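Local coordinates for protein VP1 (New Jersey polyomavirus-2013, PDB 6Y5Y) that forms the pentamers from which the polyomavirus capsid is built and binds sialylated glycans such as 3'-sialyllactose, consistent with attachment to host cells, at residues Lys59-Tyr62 and Gly63-Glu66; Leu191-Glu194 and Asp195-Gln198; Leu210-Asp213 and Gly214-Pro217. All coordinates share one frame; numbering follows the deposited sequence.

Contact 1 of 3, residues Lys59-Tyr62 and Gly63-Glu66. With SIA (N-acetyl-alpha-neuraminic acid), chain N.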
loop_
_atom_site.group_PDB
_atom_site.type_symbol
_atom_site.label_atom_id
_atom_site.label_comp_id
_atom_site.label_asym_id
_atom_site.label_seq_id
_atom_site.Cartn_x
_atom_site.Cartn_y
_atom_site.Cartn_z
ATOM N N LYS D 59 -24.462 -26.965 -10.193
ATOM C CA LYS D 59 -23.112 -27.458 -10.457
ATOM C C LYS D 59 -22.294 -26.496 -11.309
ATOM O O LYS D 59 -21.069 -26.446 -11.166
ATOM C CB LYS D 59 -23.160 -28.844 -11.112
ATOM C CG LYS D 59 -23.519 -28.889 -12.592
ATOM C CD LYS D 59 -23.288 -30.302 -13.149
ATOM C CE LYS D 59 -23.990 -30.507 -14.482
ATOM N N GLU D 60 -22.936 -25.714 -12.180
ATOM C CA GLU D 60 -22.155 -24.835 -13.041
ATOM C C GLU D 60 -21.503 -23.687 -12.276
ATOM O O GLU D 60 -20.645 -22.998 -12.841
ATOM C CB GLU D 60 -23.021 -24.283 -14.177
ATOM C CG GLU D 60 -23.653 -25.358 -15.084
ATOM C CD GLU D 60 -22.659 -26.390 -15.627
ATOM O OE1 GLU D 60 -21.514 -26.029 -16.008
ATOM O OE2 GLU D 60 -23.036 -27.582 -15.674
ATOM N N TRP D 61 -21.876 -23.467 -11.013
ATOM C CA TRP D 61 -21.290 -22.399 -10.212
ATOM C C TRP D 61 -20.394 -22.931 -9.103
ATOM O O TRP D 61 -20.183 -22.246 -8.093
ATOM C CB TRP D 61 -22.393 -21.500 -9.648
ATOM C CG TRP D 61 -23.061 -20.743 -10.731
ATOM C CD1 TRP D 61 -24.298 -20.990 -11.263
ATOM C CD2 TRP D 61 -22.522 -19.639 -11.462
ATOM N NE1 TRP D 61 -24.565 -20.093 -12.268
ATOM C CE2 TRP D 61 -23.490 -19.254 -12.412
ATOM C CE3 TRP D 61 -21.321 -18.928 -11.399
ATOM C CZ2 TRP D 61 -23.290 -18.191 -13.297
ATOM C CZ3 TRP D 61 -21.121 -17.872 -12.279
ATOM C CH2 TRP D 61 -22.101 -17.516 -13.214
ATOM N N TYR D 62 -19.848 -24.133 -9.282
ATOM C CA TYR D 62 -18.901 -24.688 -8.329
ATOM C C TYR D 62 -17.710 -23.746 -8.185
ATOM O O TYR D 62 -17.240 -23.164 -9.166
ATOM C CB TYR D 62 -18.448 -26.070 -8.803
ATOM C CG TYR D 62 -17.321 -26.669 -8.007
ATOM C CD1 TYR D 62 -17.467 -26.902 -6.651
ATOM C CD2 TYR D 62 -16.110 -27.004 -8.609
ATOM C CE1 TYR D 62 -16.457 -27.448 -5.914
ATOM C CE2 TYR D 62 -15.083 -27.563 -7.875
ATOM C CZ TYR D 62 -15.268 -27.773 -6.521
ATOM O OH TYR D 62 -14.275 -28.317 -5.748
ATOM N N GLY D 63 -17.234 -23.576 -6.953
ATOM C CA GLY D 63 -16.190 -22.602 -6.693
ATOM C C GLY D 63 -16.688 -21.182 -6.532
ATOM O O GLY D 63 -15.866 -20.266 -6.372
ATOM N N TYR D 64 -18.002 -20.971 -6.601
ATOM C CA TYR D 64 -18.656 -19.710 -6.300
ATOM C C TYR D 64 -19.673 -19.930 -5.187
ATOM O O TYR D 64 -20.044 -21.061 -4.868
ATOM C CB TYR D 64 -19.390 -19.124 -7.511
ATOM C CG TYR D 64 -18.538 -18.708 -8.695
ATOM C CD1 TYR D 64 -17.934 -19.656 -9.524
ATOM C CD2 TYR D 64 -18.381 -17.364 -9.012
ATOM C CE1 TYR D 64 -17.190 -19.261 -10.633
ATOM C CE2 TYR D 64 -17.643 -16.966 -10.106
ATOM C CZ TYR D 64 -17.050 -17.912 -10.911
ATOM O OH TYR D 64 -16.320 -17.497 -12.000
ATOM N N SER D 65 -20.119 -18.832 -4.592
ATOM C CA SER D 65 -21.262 -18.918 -3.708
ATOM C C SER D 65 -22.553 -18.853 -4.518
ATOM O O SER D 65 -22.567 -18.500 -5.699
ATOM C CB SER D 65 -21.232 -17.794 -2.679
ATOM O OG SER D 65 -21.657 -16.578 -3.271
ATOM N N GLU D 66 -23.647 -19.206 -3.864
ATOM C CA GLU D 66 -24.962 -18.862 -4.379
ATOM C C GLU D 66 -25.152 -17.338 -4.340
ATOM O O GLU D 66 -24.416 -16.618 -3.662
ATOM C CB GLU D 66 -26.025 -19.597 -3.562
ATOM C CG GLU D 66 -27.465 -19.386 -3.998
ATOM C CD GLU D 66 -27.693 -19.661 -5.480
ATOM O OE1 GLU D 66 -27.883 -20.833 -5.872
ATOM O OE2 GLU D 66 -27.681 -18.691 -6.254
HETATM C C1 SIA N . -31.137 -14.583 -8.397
HETATM C C2 SIA N . -31.754 -15.939 -8.962
HETATM C C3 SIA N . -30.742 -17.079 -9.154
HETATM C C4 SIA N . -30.226 -17.709 -7.856
HETATM C C5 SIA N . -31.426 -18.124 -6.987
HETATM C C6 SIA N . -32.378 -16.921 -6.805
HETATM C C7 SIA N . -33.678 -17.222 -6.014
HETATM C C8 SIA N . -34.639 -16.012 -6.072
HETATM C C9 SIA N . -35.824 -16.177 -5.133
HETATM C C10 SIA N . -31.104 -19.868 -5.252
HETATM C C11 SIA N . -30.752 -20.128 -3.792
HETATM N N5 SIA N . -31.084 -18.573 -5.642
HETATM O O1A SIA N . -30.068 -14.212 -8.935
HETATM O O1B SIA N . -31.816 -14.032 -7.472
HETATM O O4 SIA N . -29.394 -18.864 -8.105
HETATM O O6 SIA N . -32.807 -16.415 -8.061
HETATM O O7 SIA N . -34.274 -18.418 -6.501
HETATM O O8 SIA N . -33.957 -14.790 -5.789
HETATM O O9 SIA N . -36.605 -14.977 -5.213
HETATM O O10 SIA N . -31.383 -20.795 -6.004
#

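Contact 2 of 3, residues Leu191-Glu194 and Asp195-Gln198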
loop_
_atom_site.group_PDB
_atom_site.type_symbol
_atom_site.label_atom_id
_atom_site.label_comp_id
_atom_site.label_asym_id
_atom_site.label_seq_id
_atom_site.Cartn_x
_atom_site.Cartn_y
_atom_site.Cartn_z
ATOM N N LEU D 191 -27.693 -19.626 23.349
ATOM C CA LEU D 191 -28.323 -18.489 24.000
ATOM C C LEU D 191 -29.821 -18.500 23.708
ATOM O O LEU D 191 -30.240 -18.953 22.640
ATOM C CB LEU D 191 -27.733 -17.174 23.497
ATOM C CG LEU D 191 -26.254 -16.933 23.789
ATOM C CD1 LEU D 191 -25.776 -15.707 23.016
ATOM C CD2 LEU D 191 -26.065 -16.745 25.276
ATOM N N PRO D 192 -30.639 -17.994 24.630
ATOM C CA PRO D 192 -32.040 -17.701 24.293
ATOM C C PRO D 192 -32.122 -16.788 23.075
ATOM O O PRO D 192 -31.271 -15.920 22.867
ATOM C CB PRO D 192 -32.568 -16.998 25.550
ATOM C CG PRO D 192 -31.646 -17.426 26.653
ATOM C CD PRO D 192 -30.299 -17.608 26.011
ATOM N N GLU D 193 -33.183 -16.964 22.283
ATOM C CA GLU D 193 -33.297 -16.212 21.034
ATOM C C GLU D 193 -33.253 -14.706 21.276
ATOM O O GLU D 193 -32.627 -13.968 20.505
ATOM C CB GLU D 193 -34.572 -16.609 20.291
ATOM C CG GLU D 193 -34.513 -18.016 19.720
ATOM C CD GLU D 193 -33.610 -18.122 18.500
ATOM O OE1 GLU D 193 -33.858 -17.406 17.504
ATOM O OE2 GLU D 193 -32.653 -18.924 18.538
ATOM N N GLU D 194 -33.872 -14.232 22.362
ATOM C CA GLU D 194 -33.861 -12.798 22.640
ATOM C C GLU D 194 -32.520 -12.284 23.167
ATOM O O GLU D 194 -32.397 -11.074 23.399
ATOM C CB GLU D 194 -34.958 -12.449 23.636
ATOM C CG GLU D 194 -34.752 -13.069 24.991
ATOM C CD GLU D 194 -35.755 -14.167 25.264
ATOM O OE1 GLU D 194 -35.893 -15.092 24.416
ATOM O OE2 GLU D 194 -36.410 -14.089 26.322
ATOM N N ASP D 195 -31.528 -13.145 23.377
ATOM C CA ASP D 195 -30.210 -12.711 23.827
ATOM C C ASP D 195 -29.155 -12.808 22.738
ATOM O O ASP D 195 -27.973 -12.559 23.014
ATOM C CB ASP D 195 -29.759 -13.533 25.039
ATOM C CG ASP D 195 -30.629 -13.294 26.258
ATOM O OD1 ASP D 195 -31.046 -12.141 26.480
ATOM O OD2 ASP D 195 -30.892 -14.270 26.986
ATOM N N LYS D 196 -29.546 -13.168 21.513
ATOM C CA LYS D 196 -28.566 -13.421 20.462
ATOM C C LYS D 196 -27.789 -12.172 20.063
ATOM O O LYS D 196 -26.749 -12.300 19.408
ATOM C CB LYS D 196 -29.248 -14.031 19.237
ATOM C CG LYS D 196 -29.502 -15.525 19.382
ATOM C CD LYS D 196 -30.627 -16.001 18.481
ATOM C CE LYS D 196 -30.157 -16.217 17.056
ATOM N NZ LYS D 196 -31.316 -16.273 16.123
ATOM N N ALA D 197 -28.260 -10.973 20.428
ATOM C CA ALA D 197 -27.445 -9.777 20.217
ATOM C C ALA D 197 -26.081 -9.876 20.903
ATOM O O ALA D 197 -25.132 -9.203 20.479
ATOM C CB ALA D 197 -28.183 -8.533 20.714
ATOM N N GLN D 198 -25.962 -10.698 21.954
ATOM C CA GLN D 198 -24.661 -10.909 22.591
ATOM C C GLN D 198 -23.620 -11.412 21.605
ATOM O O GLN D 198 -22.426 -11.131 21.767
ATOM C CB GLN D 198 -24.795 -11.897 23.743
ATOM C CG GLN D 198 -25.609 -11.359 24.889
ATOM C CD GLN D 198 -25.722 -12.354 26.019
ATOM O OE1 GLN D 198 -24.905 -13.265 26.140
ATOM N NE2 GLN D 198 -26.744 -12.195 26.846
HETATM O O HOH W 1 -30.803 -10.201 21.251
#

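Contact 3 of 3, residues Leu210-Asp213 and Gly214-Pro217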
loop_
_atom_site.group_PDB
_atom_site.type_symbol
_atom_site.label_atom_id
_atom_site.label_comp_id
_atom_site.label_asym_id
_atom_site.label_seq_id
_atom_site.Cartn_x
_atom_site.Cartn_y
_atom_site.Cartn_z
ATOM N N LEU D 210 -12.523 -26.589 14.000
ATOM C CA LEU D 210 -12.639 -26.743 12.551
ATOM C C LEU D 210 -12.409 -28.218 12.243
ATOM O O LEU D 210 -11.310 -28.654 11.883
ATOM C CB LEU D 210 -11.648 -25.841 11.816
ATOM C CG LEU D 210 -11.694 -25.828 10.284
ATOM C CD1 LEU D 210 -13.134 -25.876 9.774
ATOM C CD2 LEU D 210 -10.988 -24.584 9.752
ATOM N N ASP D 211 -13.476 -29.001 12.426
ATOM C CA ASP D 211 -13.434 -30.453 12.308
ATOM C C ASP D 211 -14.245 -30.970 11.120
ATOM O O ASP D 211 -14.483 -32.177 11.024
ATOM C CB ASP D 211 -13.928 -31.101 13.610
ATOM C CG ASP D 211 -15.340 -30.645 14.017
ATOM O OD1 ASP D 211 -16.028 -29.968 13.226
ATOM O OD2 ASP D 211 -15.771 -30.971 15.148
ATOM N N LYS D 212 -14.672 -30.091 10.215
ATOM C CA LYS D 212 -15.464 -30.506 9.064
ATOM C C LYS D 212 -15.275 -29.512 7.927
ATOM O O LYS D 212 -15.490 -28.307 8.103
ATOM C CB LYS D 212 -16.946 -30.628 9.438
ATOM C CG LYS D 212 -17.814 -31.303 8.371
ATOM C CD LYS D 212 -19.193 -31.656 8.927
ATOM C CE LYS D 212 -20.197 -31.895 7.806
ATOM N NZ LYS D 212 -19.695 -32.880 6.805
ATOM N N ASP D 213 -14.882 -30.031 6.767
ATOM C CA ASP D 213 -14.694 -29.214 5.578
ATOM C C ASP D 213 -16.035 -28.696 5.063
ATOM O O ASP D 213 -17.050 -29.400 5.109
ATOM C CB ASP D 213 -13.984 -30.035 4.498
ATOM C CG ASP D 213 -13.845 -29.291 3.190
ATOM O OD1 ASP D 213 -12.946 -28.426 3.105
ATOM O OD2 ASP D 213 -14.620 -29.576 2.243
ATOM N N GLY D 214 -16.031 -27.453 4.573
ATOM C CA GLY D 214 -17.220 -26.858 3.991
ATOM C C GLY D 214 -18.411 -26.823 4.931
ATOM O O GLY D 214 -19.527 -27.220 4.561
ATOM N N PHE D 215 -18.190 -26.339 6.155
ATOM C CA PHE D 215 -19.201 -26.428 7.208
ATOM C C PHE D 215 -19.265 -25.209 8.125
ATOM O O PHE D 215 -20.347 -24.902 8.635
ATOM C CB PHE D 215 -18.937 -27.682 8.055
ATOM C CG PHE D 215 -20.122 -28.161 8.836
ATOM C CD1 PHE D 215 -21.259 -28.627 8.192
ATOM C CD2 PHE D 215 -20.091 -28.167 10.222
ATOM C CE1 PHE D 215 -22.349 -29.085 8.919
ATOM C CE2 PHE D 215 -21.177 -28.620 10.957
ATOM C CZ PHE D 215 -22.308 -29.076 10.304
ATOM N N TYR D 216 -18.146 -24.520 8.374
ATOM C CA TYR D 216 -18.093 -23.354 9.242
ATOM C C TYR D 216 -17.982 -22.099 8.388
ATOM O O TYR D 216 -16.944 -21.896 7.736
ATOM C CB TYR D 216 -16.900 -23.463 10.195
ATOM C CG TYR D 216 -17.033 -24.622 11.165
ATOM C CD1 TYR D 216 -16.682 -25.921 10.792
ATOM C CD2 TYR D 216 -17.551 -24.420 12.438
ATOM C CE1 TYR D 216 -16.825 -26.982 11.670
ATOM C CE2 TYR D 216 -17.679 -25.475 13.332
ATOM C CZ TYR D 216 -17.336 -26.748 12.939
ATOM O OH TYR D 216 -17.493 -27.787 13.828
ATOM N N PRO D 217 -19.012 -21.254 8.332
ATOM C CA PRO D 217 -18.939 -20.056 7.481
ATOM C C PRO D 217 -17.949 -19.029 8.020
ATOM O O PRO D 217 -17.863 -18.791 9.228
ATOM C CB PRO D 217 -20.371 -19.508 7.509
ATOM C CG PRO D 217 -21.234 -20.725 7.847
ATOM C CD PRO D 217 -20.386 -21.525 8.803
HETATM O O HOH W 2 -15.642 -25.705 7.294
#

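Contact 1 of 3, residues Lys59-Tyr62 and Gly63-Glu66
Trp-61 and Tyr-64 are the two ends of a type II beta turn, closed by a hydrogen bond of 2.9 Å from Tyr-64 N to Trp-61 O. Gly-63 takes the third position with phi 82°, where a beta carbon would be jammed against the carbonyl oxygen of Tyr-62, which calls for glycine. The side chains of the turn's two end residues form a T-shaped stack. The edge of the Trp-61 indole, led by CE3, points at the centre of one face of the Tyr-64 ring, with ring centroids 5.2 Å apart and planes at 86°; the closest approach is Trp-61 CE3 to Tyr-64 CG, 3.9 Å. This turn belongs to the BC loop of the VP1 jelly roll, between strands 28-45 and 87-92, one of the loops that shape the receptor site. Tyr-64 suits a subunit boundary, since its hydroxyl bonds to Ser-168 O of a second subunit, while the Trp-61 indole also makes a cation-pi contact with Arg-292. Two residues beyond the turn, Glu-66 reaches the sialic acid: its chain bends at chi2 (52°), and OE2 accepts a short hydrogen bond of 2.5 Å from O4 of the sugar. CG of Glu-66 packs 3.4 Å from the N-acetyl methyl C11; a carboxylate suits position 66 because it accepts from the sugar hydroxyl while OE1 pairs with Arg-58 in a salt bridge.

Contact 2 of 3, residues Leu191-Glu194 and Asp195-Gln198
Lys-196 folds back along the first turn of a 3-10 helix to reach Glu-193, three residues earlier. Its CB lies 3.6 Å from Glu-193 O, and CG stays near the same oxygen. At CD the chain comes 3.5 Å from Glu-193 O and begins to meet the carboxylate. A bend at chi3 (81°) then turns CE along the carboxylate, and NZ ends 3.1 Å from Glu-193 OE1 in a hydrogen-bonded salt bridge, approaching from above the carboxylate plane (35° out of it). Glu-193 is itself bent at chi2 and runs beside the lysine in the same direction; opposite charges three residues apart suit such a tight helix. The backbone beneath is held by Asp-195 N to Pro-192 O, 2.8 Å, and more weakly by Lys-196 N to Glu-193 O, 3.3 Å. Pro-192, which has no N-H to give, fits just ahead of the helix, and its ring sets CG 3.3 Å from Asp-195 OD2. Leu-191 lays CD1 4.0 Å from Gln-198 CB, with CD2 near the side-chain oxygen OE1 of that glutamine. This 3-10 turn lies in the long EF loop of the VP1 jelly roll and reaches a neighbouring subunit, whose Lys-59 NZ donates to Glu-194 O. It follows helix 185-189, whose Asn-186 touches both Glu-193 and Lys-196 and accepts a hydrogen bond from Leu-191 N, and precedes strand 207-209.

Contact 3 of 3, residues Leu210-Asp213 and Gly214-Pro217
Between Leu-210 and Tyr-216, whose CA atoms are 7.2 Å apart, the chain makes a loop that turns at Gly-214, a residue suited to its positive phi of 57°. It belongs to the long EF loop of the VP1 jelly roll and connects strands 207-209 and 221-223, the outer strands of a small antiparallel sheet. A water bridges the two limbs, donating to Lys-212 O at 2.7 Å and accepting from Phe-215 N at 2.9 Å. Lys-212 lays its aliphatic chain over one face of the Phe-215 ring: with CG anti to the backbone N it runs extended as far as CE, then bends at chi4. CD makes a CH-pi contact 3.7 Å from the Phe-215 ring centroid, 15° off the normal, and CE continues to Phe-215 CD1, 3.5 Å away. Because Lys-212 is exposed, its methylenes can lie on the ring while the charged end stays at the surface. Asp-213 points away from residues 214-217; its OD2 forms a salt bridge with Arg-48, and OD1 accepts from Cys-88 N and from Asn-30 of a fourth subunit. Leu-210 CD1 lies 3.7 Å from Tyr-216 CD1, a fitting apolar neighbour for a buried phenol, while Lys-212 O lies at the phenol's edge. At the far end of that ring Tyr-216 OH donates to Asp-211 OD1 at 2.7 Å, on the syn side and 34° out of the carboxylate plane.

In the fold
This chain is the jelly-roll part of VP1, and its three contacts follow one another in series, none nested or crossing. Leaving strand 28-45, the chain first closes the turn of contact 1 in the BC loop, then passes strands 87-92, 104-117 and 150-157 into the long EF loop and, through strand 162-165 within it, reaches contact 2 after helix 185-189. Contact 3 then connects strands 207-209 and 221-223, which flank strand 162-165. Arg-48 links contacts 1 and 3, with a salt bridge to Asp-213 and a weak hydrogen bond to Tyr-62. Contacts 1 and 2, though about 33 Å apart between centres within a chain, meet across subunits: Lys-59 and Tyr-62 pack on Glu-194 and Ala-197 of a neighbouring subunit.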